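Local coordinates for protein PKS (Streptomyces albus, PDB 4OQJ) that probably acts as a ketosynthase of an oxazolomycin polyketide synthase, extending an acyl chain carried on phosphopantetheine by carbon-carbon bond formation, at residues A[31-36]-A[370-375]. Sequence-based numbering, arbitrary orientation.
Sequences RFPGAA and GHLDTA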
ATOM      1  N   ARG A  31     -10.176  19.458   3.882  1.00 12.20           N
ATOM      2  CA  ARG A  31      -9.733  20.775   4.290  1.00 13.70           C
ATOM      3  C   ARG A  31      -8.659  21.162   3.291  1.00 14.21           C
ATOM      4  O   ARG A  31      -7.550  20.609   3.302  1.00 12.90           O
ATOM      5  CB  ARG A  31      -9.203  20.763   5.716  1.00 14.20           C
ATOM      6  CG  ARG A  31     -10.213  20.160   6.704  1.00 17.84           C
ATOM      7  CD  ARG A  31      -9.548  19.655   7.951  1.00 22.76           C
ATOM      8  NE  ARG A  31     -10.531  19.359   9.000  1.00 22.23           N
ATOM      9  CZ  ARG A  31     -10.240  19.311  10.292  1.00 19.87           C
ATOM     10  NH1 ARG A  31      -8.989  19.526  10.689  1.00 21.16           N
ATOM     11  NH2 ARG A  31     -11.199  19.052  11.186  1.00 18.44           N
ATOM     12  N   PHE A  32      -9.032  22.071   2.397  1.00 13.10           N
ATOM     13  CA  PHE A  32      -8.185  22.529   1.298  1.00 12.26           C
ATOM     14  C   PHE A  32      -8.007  24.036   1.479  1.00 13.42           C
ATOM     15  O   PHE A  32      -8.721  24.648   2.283  1.00 16.15           O
ATOM     16  CB  PHE A  32      -8.831  22.213  -0.049  1.00 14.08           C
ATOM     17  CG  PHE A  32      -8.965  20.736  -0.354  1.00 12.09           C
ATOM     18  CD1 PHE A  32      -8.009  19.819   0.058  1.00 11.12           C
ATOM     19  CD2 PHE A  32     -10.041  20.270  -1.079  1.00 12.96           C
ATOM     20  CE1 PHE A  32      -8.145  18.469  -0.240  1.00 13.83           C
ATOM     21  CE2 PHE A  32     -10.179  18.924  -1.366  1.00 12.68           C
ATOM     22  CZ  PHE A  32      -9.218  18.030  -0.965  1.00 10.74           C
ATOM     23  N   PRO A  33      -7.069  24.655   0.745  1.00 13.97           N
ATOM     24  CA  PRO A  33      -7.020  26.121   0.847  1.00 16.09           C
ATOM     25  C   PRO A  33      -8.364  26.747   0.517  1.00 18.18           C
ATOM     26  O   PRO A  33      -8.981  26.384  -0.486  1.00 18.97           O
ATOM     27  CB  PRO A  33      -5.965  26.514  -0.185  1.00 14.56           C
ATOM     28  CG  PRO A  33      -5.092  25.295  -0.294  1.00 13.80           C
ATOM     29  CD  PRO A  33      -6.043  24.133  -0.170  1.00 12.64           C
ATOM     30  N   GLY A  34      -8.830  27.638   1.386  1.00 21.09           N
ATOM     31  CA  GLY A  34     -10.073  28.348   1.163  1.00 23.59           C
ATOM     32  C   GLY A  34     -11.328  27.531   1.435  1.00 22.44           C
ATOM     33  O   GLY A  34     -12.435  28.023   1.213  1.00 20.52           O
ATOM     34  N   ALA A  35     -11.182  26.304   1.929  1.00 18.25           N
ATOM     35  CA  ALA A  35     -12.354  25.435   2.109  1.00 16.07           C
ATOM     36  C   ALA A  35     -12.129  24.368   3.142  1.00 16.89           C
ATOM     37  O   ALA A  35     -11.360  23.438   2.904  1.00 16.17           O
ATOM     38  CB  ALA A  35     -12.737  24.769   0.786  1.00 17.70           C
ATOM     39  N   ALA A  36     -12.851  24.466   4.248  1.00 19.04           N
ATOM     40  CA  ALA A  36     -12.715  23.507   5.342  1.00 22.51           C
ATOM     41  C   ALA A  36     -13.742  22.372   5.281  1.00 17.79           C
ATOM     42  O   ALA A  36     -13.751  21.495   6.138  1.00 17.34           O
ATOM     43  CB  ALA A  36     -12.827  24.239   6.683  1.00 25.38           C
ATOM     44  N   GLY A 370      -3.906  25.173  -6.163  1.00 17.06           N
ATOM     45  CA  GLY A 370      -2.532  24.729  -6.328  1.00 17.81           C
ATOM     46  C   GLY A 370      -2.359  23.218  -6.255  1.00 17.10           C
ATOM     47  O   GLY A 370      -3.315  22.456  -6.265  1.00 15.84           O
ATOM     48  N   HIS A 371      -1.103  22.814  -6.154  1.00 15.15           N
ATOM     49  CA  HIS A 371      -0.671  21.435  -6.214  1.00 13.30           C
ATOM     50  C   HIS A 371      -0.522  20.912  -4.794  1.00 13.70           C
ATOM     51  O   HIS A 371       0.450  21.242  -4.121  1.00 12.60           O
ATOM     52  CB  HIS A 371       0.658  21.355  -6.991  1.00 10.80           C
ATOM     53  CG  HIS A 371       1.099  19.965  -7.314  1.00 14.21           C
ATOM     54  ND1 HIS A 371       0.711  18.867  -6.583  1.00 14.51           N
ATOM     55  CD2 HIS A 371       1.906  19.494  -8.303  1.00 16.26           C
ATOM     56  CE1 HIS A 371       1.255  17.776  -7.098  1.00 15.90           C
ATOM     57  NE2 HIS A 371       1.986  18.130  -8.139  1.00 14.51           N
ATOM     58  N   LEU A 372      -1.478  20.096  -4.344  1.00 10.81           N
ATOM     59  CA  LEU A 372      -1.484  19.601  -2.960  1.00 11.49           C
ATOM     60  C   LEU A 372      -0.599  18.382  -2.741  1.00 11.46           C
ATOM     61  O   LEU A 372      -0.707  17.693  -1.717  1.00 12.56           O
ATOM     62  CB  LEU A 372      -2.924  19.288  -2.528  1.00 13.12           C
ATOM     63  CG  LEU A 372      -3.685  20.437  -1.847  1.00 20.36           C
ATOM     64  CD1 LEU A 372      -3.547  21.703  -2.602  1.00 16.43           C
ATOM     65  CD2 LEU A 372      -5.161  20.106  -1.682  1.00 21.28           C
ATOM     66  N   ASP A 373       0.283  18.119  -3.692  1.00 13.08           N
ATOM     67  CA  ASP A 373       1.339  17.132  -3.487  1.00 14.62           C
ATOM     68  C   ASP A 373       0.724  15.755  -3.156  1.00 11.67           C
ATOM     69  O   ASP A 373      -0.039  15.231  -3.959  1.00 12.23           O
ATOM     70  CB  ASP A 373       2.278  17.625  -2.391  1.00 19.04           C
ATOM     71  CG  ASP A 373       3.588  16.875  -2.356  1.00 28.69           C
ATOM     72  OD1 ASP A 373       4.427  17.126  -3.241  1.00 38.47           O
ATOM     73  OD2 ASP A 373       3.775  16.048  -1.435  1.00 29.55           O
ATOM     74  N   THR A 374       1.009  15.180  -1.990  1.00 10.93           N
ATOM     75  CA  THR A 374       0.440  13.886  -1.612  0.59 12.00           C
ATOM     76  C   THR A 374      -1.087  13.874  -1.705  1.00  9.69           C
ATOM     77  O   THR A 374      -1.701  12.848  -2.039  1.00 12.15           O
ATOM     78  CB  THR A 374       0.870  13.526  -0.168  0.59 16.75           C
ATOM     79  OG1 THR A 374       2.238  13.910   0.027  0.59 21.60           O
ATOM     80  CG2 THR A 374       0.716  12.042   0.106  0.59 11.80           C
ATOM     81  N   ALA A 375      -1.694  15.021  -1.416  1.00  7.81           N
ATOM     82  CA  ALA A 375      -3.153  15.156  -1.406  1.00  8.91           C
ATOM     83  C   ALA A 375      -3.752  15.657  -2.714  1.00 10.40           C
ATOM     84  O   ALA A 375      -4.944  15.968  -2.773  1.00 10.30           O
ATOM     85  CB  ALA A 375      -3.565  16.097  -0.283  1.00 10.32           C
TER
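The backbone N of F32 donates to O of A35 at 2.7 Å, and A35 N answers with a bond to F32 O at 3.0 Å. The second of these closes the type II turn F32-A35 at the end of strand 23-31, with G34 supplying the positive phi required at its third position; the first pairs the same two residues again. The turn thereby presents F32 and P33 to L372. F32 CG lies anti to its carbonyl carbon and beside the backbone N (chi1 -65°), which carries the ring to the leucine although its CB does not point there. CD2 of L372 then meets the ring obliquely, 3.3 Å from F32 CD1 and 3.7 Å from F32 CE1, the two side chains crossing at about a right angle. The first distance is short for two carbons, and chi1 of L372 (-91°) is well off a staggered value; both are consistent with tight packing, although so close an approach may partly reflect how the leucine was modelled. The other methyl, L372 CD1, lies more loosely against P33 CD at 4.2 Å. A379 of helix 376-390 touches both F32 and L372, and F41 meets the F32 ring edge-to-face.

Within 370-375, D373 N donates to H371 ND1 at 3.0 Å, tilted 25° from the imidazole plane, bridging the residues that flank L372. A375 N bonds to L372 O at 2.9 Å, tying that carbonyl forward to the N-cap of helix 376-390. H371 belongs to the GHxxxAAG signature of thiolase-fold ketosynthases, whose histidine generally serves the active site, so this one probably does too. No hydrogen bond joins 31-36 to 370-375, and all three touching residues are buried; with 132 Å² hidden in total, the chemistry implies a small, purely apolar contact, held by shape and dispersion.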